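Local coordinates for protein dermonecrotic toxin (Pasteurella multocida, PDB 2EBF) that acts as a mitogenic, osteolytic toxin that induces bone resorption and is associated with severe atrophic rhinitis in pigs, at residues I210-K215 / Q297-D302; L251-I256 / I263-E268; E352-M357 / G535-L540. One frame throughout, in Å; residues are numbered along the deposited sequence.

Contact 1 of 3, residues I210-K215 / Q297-D302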
# COMPACT_ATOMS: atom_id res chain seq x y z
N ILE A 210 32.28 -13.81 -11.45
CA ILE A 210 32.32 -15.09 -10.73
C ILE A 210 33.54 -15.27 -9.81
O ILE A 210 33.48 -16.01 -8.82
CB ILE A 210 32.17 -16.27 -11.75
CG1 ILE A 210 30.71 -16.42 -12.20
CG2 ILE A 210 32.69 -17.59 -11.19
CD1 ILE A 210 29.69 -16.07 -11.15
N SER A 211 34.64 -14.58 -10.12
CA SER A 211 35.87 -14.65 -9.32
C SER A 211 35.68 -14.22 -7.86
O SER A 211 36.49 -14.56 -7.00
CB SER A 211 37.00 -13.83 -9.97
OG SER A 211 36.80 -12.44 -9.79
N VAL A 212 34.62 -13.46 -7.60
CA VAL A 212 34.25 -13.03 -6.25
C VAL A 212 34.05 -14.23 -5.31
O VAL A 212 34.22 -14.12 -4.09
CB VAL A 212 32.97 -12.14 -6.26
CG1 VAL A 212 32.64 -11.64 -4.87
CG2 VAL A 212 33.16 -10.95 -7.19
N PHE A 213 33.71 -15.38 -5.88
CA PHE A 213 33.54 -16.61 -5.11
C PHE A 213 34.86 -17.14 -4.55
O PHE A 213 34.86 -17.87 -3.56
CB PHE A 213 32.86 -17.69 -5.95
CG PHE A 213 31.39 -17.49 -6.09
CD1 PHE A 213 30.54 -17.70 -5.01
CD2 PHE A 213 30.84 -17.10 -7.31
CE1 PHE A 213 29.17 -17.51 -5.13
CE2 PHE A 213 29.47 -16.92 -7.45
CZ PHE A 213 28.63 -17.12 -6.36
N ASP A 214 35.97 -16.77 -5.19
CA ASP A 214 37.29 -17.21 -4.76
C ASP A 214 37.86 -16.28 -3.69
O ASP A 214 38.86 -16.60 -3.05
CB ASP A 214 38.24 -17.27 -5.96
CG ASP A 214 37.73 -18.18 -7.06
OD1 ASP A 214 36.95 -19.11 -6.76
OD2 ASP A 214 38.10 -17.96 -8.23
N LYS A 215 37.19 -15.14 -3.50
CA LYS A 215 37.61 -14.17 -2.50
C LYS A 215 37.14 -14.52 -1.10
O LYS A 215 37.65 -13.98 -0.11
CB LYS A 215 37.12 -12.77 -2.89
CG LYS A 215 38.11 -11.94 -3.71
CD LYS A 215 38.07 -12.28 -5.20
CE LYS A 215 38.59 -11.13 -6.05
NZ LYS A 215 38.80 -11.53 -7.47
N GLN A 297 25.68 -16.54 0.10
CA GLN A 297 25.52 -15.82 1.35
C GLN A 297 26.86 -15.36 1.92
O GLN A 297 26.92 -14.33 2.59
CB GLN A 297 24.76 -16.67 2.37
CG GLN A 297 23.29 -16.90 1.99
CD GLN A 297 22.53 -17.73 3.00
OE1 GLN A 297 21.66 -17.22 3.71
NE2 GLN A 297 22.87 -19.01 3.09
N GLU A 298 27.93 -16.11 1.65
CA GLU A 298 29.27 -15.67 2.05
C GLU A 298 29.74 -14.48 1.22
O GLU A 298 30.28 -13.52 1.77
CB GLU A 298 30.29 -16.81 2.00
CG GLU A 298 30.19 -17.70 3.23
CD GLU A 298 31.44 -18.54 3.49
OE1 GLU A 298 32.53 -18.22 2.95
OE2 GLU A 298 31.31 -19.52 4.25
N VAL A 299 29.52 -14.55 -0.09
CA VAL A 299 29.79 -13.42 -0.98
C VAL A 299 29.01 -12.17 -0.55
O VAL A 299 29.56 -11.07 -0.54
CB VAL A 299 29.50 -13.75 -2.47
CG1 VAL A 299 29.56 -12.50 -3.34
CG2 VAL A 299 30.48 -14.78 -2.99
N GLN A 300 27.75 -12.37 -0.16
CA GLN A 300 26.87 -11.30 0.28
C GLN A 300 27.44 -10.52 1.46
O GLN A 300 27.36 -9.29 1.50
CB GLN A 300 25.50 -11.88 0.64
CG GLN A 300 24.51 -10.89 1.23
CD GLN A 300 23.35 -11.56 1.93
OE1 GLN A 300 22.70 -10.96 2.79
NE2 GLN A 300 23.08 -12.81 1.58
N GLY A 301 28.01 -11.24 2.43
CA GLY A 301 28.62 -10.63 3.60
C GLY A 301 27.66 -9.81 4.45
O GLY A 301 26.57 -10.28 4.79
N ASP A 302 28.07 -8.59 4.77
CA ASP A 302 27.32 -7.69 5.64
C ASP A 302 26.23 -6.93 4.88
O ASP A 302 25.45 -6.18 5.48
CB ASP A 302 28.27 -6.72 6.34
CG ASP A 302 29.03 -5.81 5.36
OD1 ASP A 302 29.37 -6.27 4.24
OD2 ASP A 302 29.30 -4.64 5.71
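In the C2 part of the toxin's C-terminal region, the last turn of helix 288-300 lays V299 against V212 and F213 of the helically coiled loop that follows strand 205-207. The contact illustrates how one branched residue can serve two partners, a separate methyl going to each. V299 CG1 meets V212 CG1 at 3.5 Å, methyl to methyl, and the two side chains cross at about a right angle. The V212 methyl that makes this approach lies anti to the backbone N (chi1 -177°). The second branch, V299 CG2, rests near the CD1-CE1 side of the F213 ring, 3.6 Å from F213 CD1. Although the CB of F213 points away from the helix, its ring swings back far enough to touch it, and I210 CD1 sits in the ring plane at the edge.

The contact is wholly apolar; within 210-215 the backbone bonds run to the third residue back, F213 N donating to I210 O at 3.0 Å and D214 N to S211 O at 2.9 Å, steps that keep the loop coiled. Around this small seam, helix 234-248 supplies L238 against F213 and binds the loop through N234 and S235; L261 of strand 260-263 also packs on F213, and F309 of helix 305-309 on V299.

Contact 2 of 3, residues L251-I256 / I263-E268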
# COMPACT_ATOMS: atom_id res chain seq x y z
N LEU A 251 17.95 -25.69 -8.64
CA LEU A 251 18.71 -24.60 -9.28
C LEU A 251 18.61 -24.54 -10.81
O LEU A 251 19.57 -24.21 -11.50
CB LEU A 251 20.19 -24.62 -8.85
CG LEU A 251 20.53 -24.67 -7.36
CD1 LEU A 251 22.04 -24.83 -7.18
CD2 LEU A 251 20.03 -23.44 -6.61
N SER A 252 17.42 -24.84 -11.33
CA SER A 252 17.17 -24.86 -12.77
C SER A 252 17.23 -23.48 -13.41
O SER A 252 17.49 -23.36 -14.61
CB SER A 252 15.83 -25.54 -13.07
OG SER A 252 14.86 -25.27 -12.07
N LYS A 253 16.98 -22.43 -12.62
CA LYS A 253 17.00 -21.05 -13.11
C LYS A 253 18.29 -20.33 -12.71
O LYS A 253 18.27 -19.20 -12.22
CB LYS A 253 15.76 -20.28 -12.62
CG LYS A 253 14.43 -20.91 -13.01
CD LYS A 253 13.28 -20.27 -12.24
CE LYS A 253 12.01 -21.13 -12.32
NZ LYS A 253 10.93 -20.61 -11.43
N CYS A 254 19.41 -21.02 -12.90
CA CYS A 254 20.73 -20.44 -12.70
C CYS A 254 21.58 -20.79 -13.91
O CYS A 254 21.66 -21.95 -14.31
CB CYS A 254 21.38 -20.99 -11.44
SG CYS A 254 20.50 -20.66 -9.92
N ARG A 255 22.20 -19.77 -14.50
CA ARG A 255 23.08 -19.98 -15.64
C ARG A 255 24.29 -19.07 -15.59
O ARG A 255 24.19 -17.90 -15.19
CB ARG A 255 22.32 -19.77 -16.96
CG ARG A 255 22.90 -20.58 -18.12
CD ARG A 255 22.39 -20.11 -19.47
NE ARG A 255 20.93 -20.21 -19.59
CZ ARG A 255 20.24 -19.90 -20.69
NH1 ARG A 255 20.87 -19.48 -21.78
NH2 ARG A 255 18.92 -20.01 -20.69
N ILE A 256 25.44 -19.61 -15.98
CA ILE A 256 26.66 -18.82 -16.14
C ILE A 256 26.91 -18.57 -17.62
O ILE A 256 26.90 -19.50 -18.44
CB ILE A 256 27.90 -19.50 -15.50
CG1 ILE A 256 27.69 -19.69 -14.00
CG2 ILE A 256 29.17 -18.66 -15.75
CD1 ILE A 256 28.63 -20.70 -13.36
N ILE A 263 20.65 -15.52 -11.87
CA ILE A 263 19.79 -16.29 -10.99
C ILE A 263 18.31 -15.90 -11.17
O ILE A 263 17.97 -14.71 -11.21
CB ILE A 263 20.23 -16.13 -9.51
CG1 ILE A 263 21.64 -16.72 -9.31
CG2 ILE A 263 19.23 -16.79 -8.56
CD1 ILE A 263 22.36 -16.21 -8.07
N GLY A 264 17.46 -16.92 -11.28
CA GLY A 264 16.02 -16.73 -11.46
C GLY A 264 15.16 -17.15 -10.27
O GLY A 264 13.96 -16.89 -10.26
N HIS A 265 15.77 -17.79 -9.27
CA HIS A 265 15.06 -18.16 -8.05
C HIS A 265 15.19 -17.03 -7.05
O HIS A 265 16.28 -16.51 -6.84
CB HIS A 265 15.64 -19.42 -7.41
CG HIS A 265 15.73 -20.59 -8.34
ND1 HIS A 265 14.77 -21.57 -8.40
CD2 HIS A 265 16.68 -20.94 -9.24
CE1 HIS A 265 15.12 -22.47 -9.30
NE2 HIS A 265 16.27 -22.11 -9.82
N SER A 266 14.09 -16.67 -6.41
CA SER A 266 14.12 -15.58 -5.45
C SER A 266 14.86 -16.01 -4.18
O SER A 266 14.90 -17.19 -3.84
CB SER A 266 12.69 -15.12 -5.12
OG SER A 266 12.00 -16.10 -4.37
N TYR A 267 15.46 -15.03 -3.51
CA TYR A 267 16.12 -15.23 -2.24
C TYR A 267 15.30 -16.12 -1.30
O TYR A 267 15.82 -17.09 -0.75
CB TYR A 267 16.38 -13.87 -1.57
CG TYR A 267 16.96 -13.95 -0.18
CD1 TYR A 267 16.40 -13.24 0.87
CD2 TYR A 267 18.08 -14.74 0.08
CE1 TYR A 267 16.94 -13.30 2.15
CE2 TYR A 267 18.62 -14.81 1.35
CZ TYR A 267 18.06 -14.10 2.38
OH TYR A 267 18.60 -14.19 3.64
N GLU A 268 14.03 -15.78 -1.15
CA GLU A 268 13.14 -16.47 -0.21
C GLU A 268 12.81 -17.88 -0.65
O GLU A 268 12.68 -18.79 0.19
CB GLU A 268 11.86 -15.67 0.01
CG GLU A 268 12.07 -14.34 0.73
CD GLU A 268 12.21 -13.16 -0.22
OE1 GLU A 268 12.35 -13.37 -1.45
OE2 GLU A 268 12.17 -12.01 0.28
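H265 reaches back across the end of a beta hairpin to take the amide of K253, while the carbonyl of the same lysine accepts the amide of G264, so both backbone groups of one residue are satisfied by adjacent partners. K253 N donates to H265 NE2 at 2.9 Å, the N-H...N angle being 155°; the donor stands 30° out of the imidazole plane. The other ring nitrogen, ND1, is hydrogen-bonded to OE1 of E269. With NE2 acting as acceptor, this is consistent with a histidine carrying its proton on ND1. K253 O receives G264 N in a short bond of 2.6 Å, and I263 CA adds a C-H...O contact to the same oxygen at 3.5 Å.

The imidazole also has carbon and sulfur neighbours. K253 CG lies over one face, 4.2 Å from the H265 ring centroid, in a CH-pi contact, whereas C254 SG makes a sulfur-aromatic approach at the edge, 3.9 Å from H265 CD2. C254 and I263 form an antiparallel, non-hydrogen-bonded pair with side chains on the same face of the sheet, C254 SG touching I263 CG1 at 4.1 Å.

Farther along, S266 OG N-caps helix 267-273 through the amide of E269. I263 bonds onward to K204 and Y205, putting strand 260-263 in the middle of the sheet, while M270 of helix 267-273, L242 of helix 234-248 and F292 of helix 288-300 close over C254.

Contact 3 of 3, residues E352-M357 / G535-L540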
# COMPACT_ATOMS: atom_id res chain seq x y z
N GLU A 352 -13.88 -21.70 27.75
CA GLU A 352 -14.56 -22.72 28.55
C GLU A 352 -15.77 -23.29 27.81
O GLU A 352 -16.05 -24.48 27.89
CB GLU A 352 -15.00 -22.15 29.90
CG GLU A 352 -13.87 -21.65 30.77
CD GLU A 352 -14.34 -21.12 32.12
OE1 GLU A 352 -15.57 -21.11 32.37
OE2 GLU A 352 -13.47 -20.72 32.93
N GLN A 353 -16.48 -22.42 27.10
CA GLN A 353 -17.62 -22.87 26.30
C GLN A 353 -17.15 -23.80 25.17
O GLN A 353 -17.79 -24.83 24.91
CB GLN A 353 -18.37 -21.67 25.74
CG GLN A 353 -19.07 -20.84 26.81
CD GLN A 353 -19.33 -19.42 26.37
OE1 GLN A 353 -19.50 -19.14 25.18
NE2 GLN A 353 -19.37 -18.50 27.34
N PHE A 354 -16.05 -23.44 24.52
CA PHE A 354 -15.39 -24.29 23.52
C PHE A 354 -14.98 -25.63 24.15
O PHE A 354 -15.31 -26.69 23.61
CB PHE A 354 -14.18 -23.56 22.92
CG PHE A 354 -13.57 -24.27 21.73
CD1 PHE A 354 -12.35 -24.93 21.84
CD2 PHE A 354 -14.22 -24.25 20.49
CE1 PHE A 354 -11.78 -25.58 20.73
CE2 PHE A 354 -13.66 -24.90 19.38
CZ PHE A 354 -12.44 -25.57 19.51
N ALA A 355 -14.29 -25.58 25.29
CA ALA A 355 -13.87 -26.80 26.01
C ALA A 355 -15.02 -27.65 26.54
O ALA A 355 -14.85 -28.84 26.80
CB ALA A 355 -12.91 -26.45 27.14
N ALA A 356 -16.20 -27.04 26.71
CA ALA A 356 -17.35 -27.75 27.28
C ALA A 356 -17.95 -28.72 26.28
O ALA A 356 -18.54 -29.73 26.67
CB ALA A 356 -18.41 -26.77 27.78
N MET A 357 -17.83 -28.41 24.99
CA MET A 357 -18.28 -29.30 23.94
C MET A 357 -17.35 -30.50 23.82
O MET A 357 -16.15 -30.38 24.09
CB MET A 357 -18.31 -28.57 22.59
CG MET A 357 -19.50 -27.64 22.41
SD MET A 357 -19.44 -26.72 20.86
CE MET A 357 -18.18 -25.52 21.22
N GLY A 535 -2.69 -33.00 24.37
CA GLY A 535 -3.53 -33.33 23.23
C GLY A 535 -4.90 -32.68 23.26
O GLY A 535 -5.77 -33.00 22.45
N ALA A 536 -5.10 -31.77 24.22
CA ALA A 536 -6.36 -31.05 24.35
C ALA A 536 -6.45 -29.95 23.29
O ALA A 536 -5.49 -29.23 23.04
CB ALA A 536 -6.49 -30.46 25.74
N TRP A 537 -7.62 -29.85 22.67
CA TRP A 537 -7.88 -28.88 21.61
C TRP A 537 -8.58 -27.68 22.24
O TRP A 537 -9.69 -27.79 22.72
CB TRP A 537 -8.77 -29.52 20.56
CG TRP A 537 -9.10 -28.68 19.37
CD1 TRP A 537 -8.35 -27.68 18.83
CD2 TRP A 537 -10.24 -28.83 18.52
NE1 TRP A 537 -8.98 -27.16 17.71
CE2 TRP A 537 -10.14 -27.86 17.50
CE3 TRP A 537 -11.36 -29.68 18.53
CZ2 TRP A 537 -11.10 -27.71 16.49
CZ3 TRP A 537 -12.31 -29.54 17.52
CH2 TRP A 537 -12.18 -28.56 16.53
N GLN A 538 -7.92 -26.53 22.21
CA GLN A 538 -8.47 -25.37 22.90
C GLN A 538 -8.42 -24.09 22.10
O GLN A 538 -7.62 -23.95 21.18
CB GLN A 538 -7.77 -25.17 24.24
CG GLN A 538 -6.27 -25.05 24.15
CD GLN A 538 -5.58 -25.57 25.40
OE1 GLN A 538 -6.22 -26.08 26.32
NE2 GLN A 538 -4.26 -25.45 25.44
N PHE A 539 -9.29 -23.16 22.50
CA PHE A 539 -9.39 -21.84 21.91
C PHE A 539 -8.13 -21.03 22.19
O PHE A 539 -7.53 -21.13 23.26
CB PHE A 539 -10.62 -21.15 22.49
CG PHE A 539 -10.86 -19.77 21.94
CD1 PHE A 539 -10.83 -18.66 22.78
CD2 PHE A 539 -11.14 -19.57 20.59
CE1 PHE A 539 -11.07 -17.39 22.29
CE2 PHE A 539 -11.38 -18.29 20.08
CZ PHE A 539 -11.34 -17.21 20.93
N LEU A 540 -7.75 -20.23 21.20
CA LEU A 540 -6.62 -19.34 21.29
C LEU A 540 -7.17 -17.90 21.26
O LEU A 540 -7.43 -17.38 20.19
CB LEU A 540 -5.71 -19.56 20.09
CG LEU A 540 -4.19 -19.58 20.13
CD1 LEU A 540 -3.69 -19.05 18.79
CD2 LEU A 540 -3.60 -18.76 21.26
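The indole NH of W537, NE1, is hydrogen-bonded to T529 OG1 on the neighbouring strand, and this bond helps fix the ring against which F354 sets its edge. What follows is a T-shaped aromatic pair. F354 CZ stands over the six-membered ring of W537, 3.8 Å from W537 CE2 and 3.9 Å from W537 CZ2. The two ring planes are inclined at 81°, and the centroids of the F354 ring and the indole six-membered ring are 5.2 Å apart.

The F354 ring leaves the helix with CG anti to the backbone N (chi1 -171°), which carries it straight onto the strand. Along the way it touches backbone as well as side chains. F354 CE1 lies 3.6 Å from W537 O, the oxygen being close to the phenyl plane at its edge, and F354 CD1 is 3.6 Å from F539 N. The same CD1 meets F539 CB at 4.2 Å. One phenylalanine thus spans the strand from W537 to F539, in keeping with a helix and strand that run nearly antiparallel, at 153°, the axes of 352-356 and 537-539 approaching to 7.5 Å. The example shows how one phenylalanine can span several residues of a border strand, without any polar link between the two segments.

Other residues complete the aromatic cluster. R362 of helix 359-370 makes a cation-pi contact with F354 and, through NH2, a hydrogen bond to M357 O just past the helix. F375 and F384 meet the W537 ring, and Y350, earlier on the same helix as F354, meets F539 edge-to-face. Strand 537-539 itself is the outermost strand of the mixed sheet, running antiparallel to strand 528-531 and bonded to it through Q538 with V530 and L540 with A528.

Followed from the N terminus, the chain passes strand 205-207, coils through 210-215 and runs on through helix 234-248 into the hairpin. There contact 2 closes a very short loop, joining the two sides of the hairpin and reaching to the start of helix 267-273. Helix 288-300 comes next, and its end closes contact 1, whose larger loop encloses contact 2. Of these nested contacts, about 16 Å apart between centres, contact 1 joins the loop after strand 205-207 to the end of helix 288-300. Contact 3 opens only afterwards. Its loop returns from 352-357 to 535-540 and fastens helix 350-356 to the border of the mixed sheet, with its centre about 46 Å from that of contact 2.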